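Side-chain contacts in dTDP-glucose 4,6-dehydratase (Klebsiella pneumoniae, PDB 5U4Q), which binds NAD and, as a member of the epimerase/dehydratase family, probably converts dTDP-glucose to dTDP-4-dehydro-6-deoxyglucose with loss of water: residues P140-T143 / E144-V147; K325-V328 / D329-K332; E270-D273 / Y274-L278. All coordinates share one frame; numbering follows the deposited sequence.

Contact 1: residues P140-T143 / E144-V147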
loop_
_atom_site.group_PDB
_atom_site.type_symbol
_atom_site.label_atom_id
_atom_site.label_comp_id
_atom_site.label_asym_id
_atom_site.label_seq_id
_atom_site.Cartn_x
_atom_site.Cartn_y
_atom_site.Cartn_z
ATOM N N PRO A 140 -22.090 -4.107 10.372
ATOM C CA PRO A 140 -21.016 -3.161 10.695
ATOM C C PRO A 140 -19.706 -3.491 9.991
ATOM O O PRO A 140 -19.487 -4.620 9.635
ATOM C CB PRO A 140 -20.800 -3.411 12.183
ATOM C CG PRO A 140 -21.071 -4.861 12.333
ATOM C CD PRO A 140 -22.268 -5.104 11.439
ATOM N N PHE A 141 -18.838 -2.500 9.819
ATOM C CA PHE A 141 -17.514 -2.763 9.282
ATOM C C PHE A 141 -16.739 -3.615 10.286
ATOM O O PHE A 141 -16.606 -3.231 11.452
ATOM C CB PHE A 141 -16.734 -1.457 9.023
ATOM C CG PHE A 141 -17.246 -0.624 7.875
ATOM C CD1 PHE A 141 -17.724 -1.209 6.692
ATOM C CD2 PHE A 141 -17.159 0.758 7.934
ATOM C CE1 PHE A 141 -18.166 -0.414 5.626
ATOM C CE2 PHE A 141 -17.570 1.548 6.872
ATOM C CZ PHE A 141 -18.072 0.963 5.714
ATOM N N SER A 142 -16.208 -4.749 9.830
ATOM C CA SER A 142 -15.488 -5.668 10.670
ATOM C C SER A 142 -14.108 -5.946 10.090
ATOM O O SER A 142 -13.926 -5.944 8.859
ATOM C CB SER A 142 -16.270 -7.005 10.724
ATOM O OG SER A 142 -15.489 -8.095 11.198
ATOM N N THR A 143 -13.133 -6.201 10.952
ATOM C CA THR A 143 -11.823 -6.585 10.457
ATOM C C THR A 143 -11.823 -7.950 9.726
ATOM O O THR A 143 -10.810 -8.360 9.139
ATOM C CB THR A 143 -10.795 -6.624 11.575
ATOM O OG1 THR A 143 -11.256 -7.474 12.614
ATOM C CG2 THR A 143 -10.515 -5.225 12.112
ATOM N N GLU A 144 -12.940 -8.669 9.766
ATOM C CA GLU A 144 -13.057 -9.888 8.962
ATOM C C GLU A 144 -13.342 -9.559 7.475
ATOM O O GLU A 144 -13.196 -10.443 6.618
ATOM C CB GLU A 144 -14.218 -10.753 9.468
ATOM C CG GLU A 144 -14.005 -11.326 10.843
ATOM C CD GLU A 144 -15.257 -11.960 11.405
ATOM O OE1 GLU A 144 -16.231 -12.154 10.649
ATOM O OE2 GLU A 144 -15.265 -12.256 12.617
ATOM N N ASP A 145 -13.746 -8.314 7.191
ATOM C CA ASP A 145 -14.167 -7.873 5.859
ATOM C C ASP A 145 -12.996 -7.650 4.916
ATOM O O ASP A 145 -11.875 -7.377 5.357
ATOM C CB ASP A 145 -14.975 -6.578 5.908
ATOM C CG ASP A 145 -16.222 -6.673 6.793
ATOM O OD1 ASP A 145 -16.636 -7.803 7.150
ATOM O OD2 ASP A 145 -16.771 -5.593 7.129
ATOM N N SER A 146 -13.266 -7.766 3.615
ATOM C CA SER A 146 -12.239 -7.489 2.626
ATOM C C SER A 146 -12.004 -5.994 2.616
ATOM O O SER A 146 -12.904 -5.196 2.892
ATOM C CB SER A 146 -12.651 -7.995 1.240
ATOM O OG SER A 146 -13.771 -7.300 0.757
ATOM N N VAL A 147 -10.758 -5.612 2.358
ATOM C CA VAL A 147 -10.346 -4.218 2.325
ATOM C C VAL A 147 -9.399 -4.060 1.122
ATOM O O VAL A 147 -8.259 -3.626 1.252
ATOM C CB VAL A 147 -9.704 -3.812 3.679
ATOM C CG1 VAL A 147 -10.782 -3.696 4.749
ATOM C CG2 VAL A 147 -8.670 -4.821 4.133
HETATM O O HOH W 1 -10.106 -6.519 7.225
#
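Ser142 and Asp145 grip each other through two hydrogen bonds that run in opposite directions. The backbone N of Ser142 donates to Asp145 OD2 (2.9 Å, nearly straight at 170°), meeting the oxygen from above the carboxylate plane, while Asp145 N returns a bond of 2.9 Å to Ser142 O. The second carboxylate oxygen, Asp145 OD1, is salt-bridged to Lys138, whose NZ also bonds to Pro140 O. The bond from Asp145 N closes a type I beta turn from Ser142 to Asp145. The carboxylate folds back over the turn because CG of Asp145 stands beside its own backbone N (chi1 -57°). Ser142 adds an ST turn: its OG accepts the N-H of Glu144 at 3.0 Å, and the CB of Glu144 rests on the same hydroxyl at 3.4 Å. A water bridges two carbonyls of the turn, donating to Thr143 O and to Asp145 O, 2.7 Å from each. Farther out, the side chain of Thr143 packs on Arg180 and Ala252, and the ring of Phe141 stacks with Tyr133. With one oxygen on a main-chain N-H and the other on a lysine, Asp145 is probably kept ionised, and its carboxylate ties the turn to the loop segment before it.

Contact 2: residues K325-V328 / D329-K332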
loop_
_atom_site.group_PDB
_atom_site.type_symbol
_atom_site.label_atom_id
_atom_site.label_comp_id
_atom_site.label_asym_id
_atom_site.label_seq_id
_atom_site.Cartn_x
_atom_site.Cartn_y
_atom_site.Cartn_z
ATOM N N LYS A 325 -18.263 19.330 26.322
ATOM C CA LYS A 325 -17.896 20.302 27.365
ATOM C C LYS A 325 -16.368 20.340 27.555
ATOM O O LYS A 325 -15.782 21.425 27.692
ATOM C CB LYS A 325 -18.597 20.002 28.687
ATOM C CG LYS A 325 -20.104 20.265 28.667
ATOM C CD LYS A 325 -20.739 19.737 29.944
ATOM C CE LYS A 325 -22.254 19.872 29.916
ATOM N NZ LYS A 325 -22.622 21.251 30.310
ATOM N N ASN A 326 -15.727 19.172 27.533
ATOM C CA ASN A 326 -14.264 19.104 27.690
ATOM C C ASN A 326 -13.565 19.841 26.552
ATOM O O ASN A 326 -12.603 20.618 26.753
ATOM C CB ASN A 326 -13.787 17.650 27.743
ATOM C CG ASN A 326 -14.242 16.918 29.002
ATOM O OD1 ASN A 326 -14.689 17.535 29.967
ATOM N ND2 ASN A 326 -14.157 15.606 28.983
ATOM N N PHE A 327 -14.063 19.637 25.336
ATOM C CA PHE A 327 -13.490 20.294 24.198
ATOM C C PHE A 327 -13.595 21.811 24.309
ATOM O O PHE A 327 -12.636 22.541 24.084
ATOM C CB PHE A 327 -14.108 19.839 22.863
ATOM C CG PHE A 327 -13.536 20.572 21.715
ATOM C CD1 PHE A 327 -12.279 20.216 21.232
ATOM C CD2 PHE A 327 -14.141 21.699 21.187
ATOM C CE1 PHE A 327 -11.654 20.943 20.246
ATOM C CE2 PHE A 327 -13.516 22.426 20.189
ATOM C CZ PHE A 327 -12.273 22.053 19.723
ATOM N N VAL A 328 -14.795 22.278 24.634
ATOM C CA VAL A 328 -15.047 23.730 24.683
ATOM C C VAL A 328 -14.231 24.400 25.789
ATOM O O VAL A 328 -13.691 25.479 25.585
ATOM C CB VAL A 328 -16.546 24.022 24.763
ATOM C CG1 VAL A 328 -16.811 25.500 25.088
ATOM C CG2 VAL A 328 -17.202 23.639 23.444
ATOM N N ASP A 329 -14.116 23.732 26.925
ATOM C CA ASP A 329 -13.258 24.218 28.020
ATOM C C ASP A 329 -11.828 24.413 27.534
ATOM O O ASP A 329 -11.214 25.450 27.774
ATOM C CB ASP A 329 -13.311 23.245 29.187
ATOM C CG ASP A 329 -12.294 23.554 30.261
ATOM O OD1 ASP A 329 -12.456 24.540 31.016
ATOM O OD2 ASP A 329 -11.314 22.803 30.381
ATOM N N TRP A 330 -11.315 23.436 26.788
ATOM C CA TRP A 330 -9.976 23.562 26.229
ATOM C C TRP A 330 -9.899 24.715 25.225
ATOM O O TRP A 330 -9.020 25.574 25.303
ATOM C CB TRP A 330 -9.504 22.253 25.538
ATOM C CG TRP A 330 -8.258 22.519 24.790
ATOM C CD1 TRP A 330 -7.036 22.686 25.317
ATOM C CD2 TRP A 330 -8.125 22.792 23.382
ATOM N NE1 TRP A 330 -6.146 23.047 24.352
ATOM C CE2 TRP A 330 -6.781 23.125 23.150
ATOM C CE3 TRP A 330 -9.008 22.766 22.294
ATOM C CZ2 TRP A 330 -6.297 23.418 21.886
ATOM C CZ3 TRP A 330 -8.538 23.081 21.059
ATOM C CH2 TRP A 330 -7.184 23.383 20.850
ATOM N N TYR A 331 -10.825 24.739 24.284
ATOM C CA TYR A 331 -10.800 25.713 23.194
ATOM C C TYR A 331 -10.829 27.167 23.732
ATOM O O TYR A 331 -10.045 28.002 23.301
ATOM C CB TYR A 331 -11.955 25.491 22.209
ATOM C CG TYR A 331 -11.925 26.368 20.993
ATOM C CD1 TYR A 331 -12.439 27.667 21.025
ATOM C CD2 TYR A 331 -11.413 25.901 19.796
ATOM C CE1 TYR A 331 -12.395 28.472 19.894
ATOM C CE2 TYR A 331 -11.363 26.705 18.661
ATOM C CZ TYR A 331 -11.842 27.990 18.729
ATOM O OH TYR A 331 -11.790 28.759 17.589
ATOM N N LYS A 332 -11.738 27.426 24.661
ATOM C CA LYS A 332 -11.900 28.796 25.184
ATOM C C LYS A 332 -10.665 29.288 25.873
ATOM O O LYS A 332 -10.282 30.470 25.723
ATOM C CB LYS A 332 -13.081 28.884 26.145
ATOM C CG LYS A 332 -14.436 28.844 25.474
ATOM C CD LYS A 332 -15.522 29.177 26.492
ATOM C CE LYS A 332 -16.870 29.347 25.865
ATOM N NZ LYS A 332 -17.840 29.895 26.881
HETATM O O HOH W 2 -10.978 20.503 29.007
#
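Phe327 meets two aromatic residues of the following turn, Trp330 and Tyr331, on the buried side of helix 320-334. Its CE1 touches Trp330 CE3 at 3.8 Å; the phenyl ring and the six-membered ring of the indole are inclined by 56°, their centroids 5.7 Å apart, an oblique meeting. The side chains of Phe327 and Tyr331 run side by side and point the same way, with CZ of Phe327 3.9 Å from CD2 of Tyr331. All three aromatic side chains leave the helix with CG opposite the backbone N (178° for chi1 of Phe327), which brings the Phe327 ring against both of the others. Beyond the segments, Trp330 also meets the rings of Trp188, Phe196 and Tyr334, while Phe327 and Tyr331 rest on Thr199 of helix 194-203.

A second apolar pair joins Val328 and Lys332. The lysine chain is extended beyond CG and runs beside the valine, so that its CE comes within 3.9 Å of Val328 CG1. Val328 itself is buried against Ala281 and Leu282 of helix 271-282.

The polar contacts are those of a regular alpha-helix. Asp329, Trp330, Tyr331 and Lys332 each donate their backbone N-H to the carbonyl four residues earlier, as from Tyr331 N to Phe327 O at 2.9 Å. A water bridges main chain and side chain on the exposed side, donating to Asn326 O at 2.8 Å and to Asp329 OD2 at 2.7 Å. Asn326 O thus receives both the N-H of Trp330 and a water proton. The helix is therefore amphipathic: its aromatic and aliphatic side chains are directed into the domain, whereas the carboxylate of Asp329 and the lysine ends belong to the hydrated face.

Contact 3: residues E270-D273 / Y274-L278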
loop_
_atom_site.group_PDB
_atom_site.type_symbol
_atom_site.label_atom_id
_atom_site.label_comp_id
_atom_site.label_asym_id
_atom_site.label_seq_id
_atom_site.Cartn_x
_atom_site.Cartn_y
_atom_site.Cartn_z
ATOM N N GLU A 270 -25.945 10.630 16.888
ATOM C CA GLU A 270 -25.877 11.111 15.515
ATOM C C GLU A 270 -25.225 12.483 15.460
ATOM O O GLU A 270 -25.147 13.169 16.465
ATOM C CB GLU A 270 -27.307 11.198 14.967
ATOM C CG GLU A 270 -27.958 9.820 14.881
ATOM C CD GLU A 270 -29.480 9.826 14.803
ATOM O OE1 GLU A 270 -30.114 10.869 15.046
ATOM O OE2 GLU A 270 -30.044 8.748 14.530
ATOM N N LEU A 271 -24.796 12.883 14.273
ATOM C CA LEU A 271 -24.103 14.164 14.055
ATOM C C LEU A 271 -24.804 15.360 14.721
ATOM O O LEU A 271 -24.164 16.198 15.386
ATOM C CB LEU A 271 -23.925 14.372 12.541
ATOM C CG LEU A 271 -23.273 15.599 11.897
ATOM C CD1 LEU A 271 -24.261 16.725 11.659
ATOM C CD2 LEU A 271 -22.061 16.071 12.675
HETATM N N MSE A 272 -26.122 15.445 14.587
HETATM C CA MSE A 272 -26.845 16.566 15.172
HETATM C C MSE A 272 -26.703 16.614 16.676
HETATM O O MSE A 272 -26.787 17.667 17.240
HETATM C CB MSE A 272 -28.335 16.561 14.767
HETATM C CG MSE A 272 -29.082 17.851 15.144
HETATM SE SE MSE A 272 -28.442 19.497 14.288
HETATM C CE MSE A 272 -28.922 18.932 12.473
ATOM N N ASP A 273 -26.473 15.485 17.349
ATOM C CA ASP A 273 -26.304 15.515 18.824
ATOM C C ASP A 273 -25.044 16.317 19.201
ATOM O O ASP A 273 -25.043 17.051 20.200
ATOM C CB ASP A 273 -26.200 14.107 19.426
ATOM C CG ASP A 273 -27.485 13.286 19.280
ATOM O OD1 ASP A 273 -28.570 13.869 19.115
ATOM O OD2 ASP A 273 -27.400 12.046 19.365
ATOM N N TYR A 274 -23.982 16.176 18.405
ATOM C CA TYR A 274 -22.746 16.934 18.655
ATOM C C TYR A 274 -22.928 18.408 18.351
ATOM O O TYR A 274 -22.465 19.248 19.100
ATOM C CB TYR A 274 -21.581 16.399 17.816
ATOM C CG TYR A 274 -21.157 15.025 18.206
ATOM C CD1 TYR A 274 -20.297 14.828 19.276
ATOM C CD2 TYR A 274 -21.603 13.922 17.517
ATOM C CE1 TYR A 274 -19.904 13.553 19.655
ATOM C CE2 TYR A 274 -21.223 12.630 17.890
ATOM C CZ TYR A 274 -20.360 12.460 18.949
ATOM O OH TYR A 274 -19.989 11.190 19.326
ATOM N N ILE A 275 -23.599 18.722 17.238
ATOM C CA ILE A 275 -23.823 20.122 16.876
ATOM C C ILE A 275 -24.678 20.810 17.935
ATOM O O ILE A 275 -24.349 21.897 18.377
ATOM C CB ILE A 275 -24.472 20.240 15.485
ATOM C CG1 ILE A 275 -23.531 19.632 14.443
ATOM C CG2 ILE A 275 -24.769 21.704 15.152
ATOM C CD1 ILE A 275 -24.081 19.659 13.039
ATOM N N THR A 276 -25.770 20.169 18.345
ATOM C CA THR A 276 -26.644 20.772 19.347
ATOM C C THR A 276 -25.895 21.035 20.647
ATOM O O THR A 276 -26.029 22.113 21.263
ATOM C CB THR A 276 -27.862 19.875 19.622
ATOM O OG1 THR A 276 -28.582 19.679 18.394
ATOM C CG2 THR A 276 -28.766 20.498 20.664
ATOM N N ALA A 277 -25.094 20.055 21.067
ATOM C CA ALA A 277 -24.311 20.205 22.290
ATOM C C ALA A 277 -23.289 21.350 22.171
ATOM O O ALA A 277 -23.054 22.073 23.131
ATOM C CB ALA A 277 -23.611 18.905 22.645
ATOM N N LEU A 278 -22.629 21.455 21.016
ATOM C CA LEU A 278 -21.695 22.571 20.790
ATOM C C LEU A 278 -22.401 23.904 20.830
ATOM O O LEU A 278 -21.889 24.868 21.401
ATOM C CB LEU A 278 -20.976 22.464 19.449
ATOM C CG LEU A 278 -19.678 21.705 19.380
ATOM C CD1 LEU A 278 -19.230 21.671 17.932
ATOM C CD2 LEU A 278 -18.600 22.354 20.250
#
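Tyr274 sits beside the first turn of helix 271-282, its N-H making a weak bond to Leu271 O. With CG beside the backbone N (chi1 -67°), its ring turns back toward the helix start: Leu271 O sits at the ring edge and Glu270 O is 3.8 Å from Tyr274 CD2. The ring also meets that of Phe220. Ile275 N donates to the same Leu271 O at 3.2 Å, and its CD1 meets Leu271 CD1 in an apolar contact whose modelled separation is doubtfully short. The selenium of Met272, a selenomethionine, approaches Ile275 CB more loosely, at 4.2 Å.

This is the N-terminal part of a helix in the smaller, C-terminal region that in extended short-chain dehydrogenases shapes the substrate site beside the Rossmann fold; here it packs against helices 194-203 and 320-334. Thr276 comes next, with N bound to Met272 O at 2.9 Å. Its OG1 lies 2.9 Å from that same oxygen, and the side chains of Met272 and Thr276 cross at about a right angle. Ala277 N reaches Asp273 O at 3.1 Å, while the carboxylate of Asp273 reaches back toward the helix start, where its OD2 accepts Glu270 N at 3.2 Å, from above the carboxylate plane.

In the fold
Along the chain the order is contact 1, contact 3, contact 2. Contact 1 sits in the loop between strand 123-129 and helix 153-172, strand 123-129 belonging to the parallel sheet of the Rossmann fold. The other two lie on helices 271-282 and 320-334, with centres about 15 Å apart, and meet directly where Val328 CG2 packs on Leu278 CD2 at 3.7 Å. Both helices also pack on helix 194-203, so the three form one helical cluster. Contact 1 is separate, its centre about 28 Å from that of contact 3 and 34 Å from that of contact 2. Contact 1 thus belongs to the nucleotide-binding Rossmann part and contacts 2 and 3 to the helical C-terminal region, consistent with the two-part build of extended short-chain dehydrogenases.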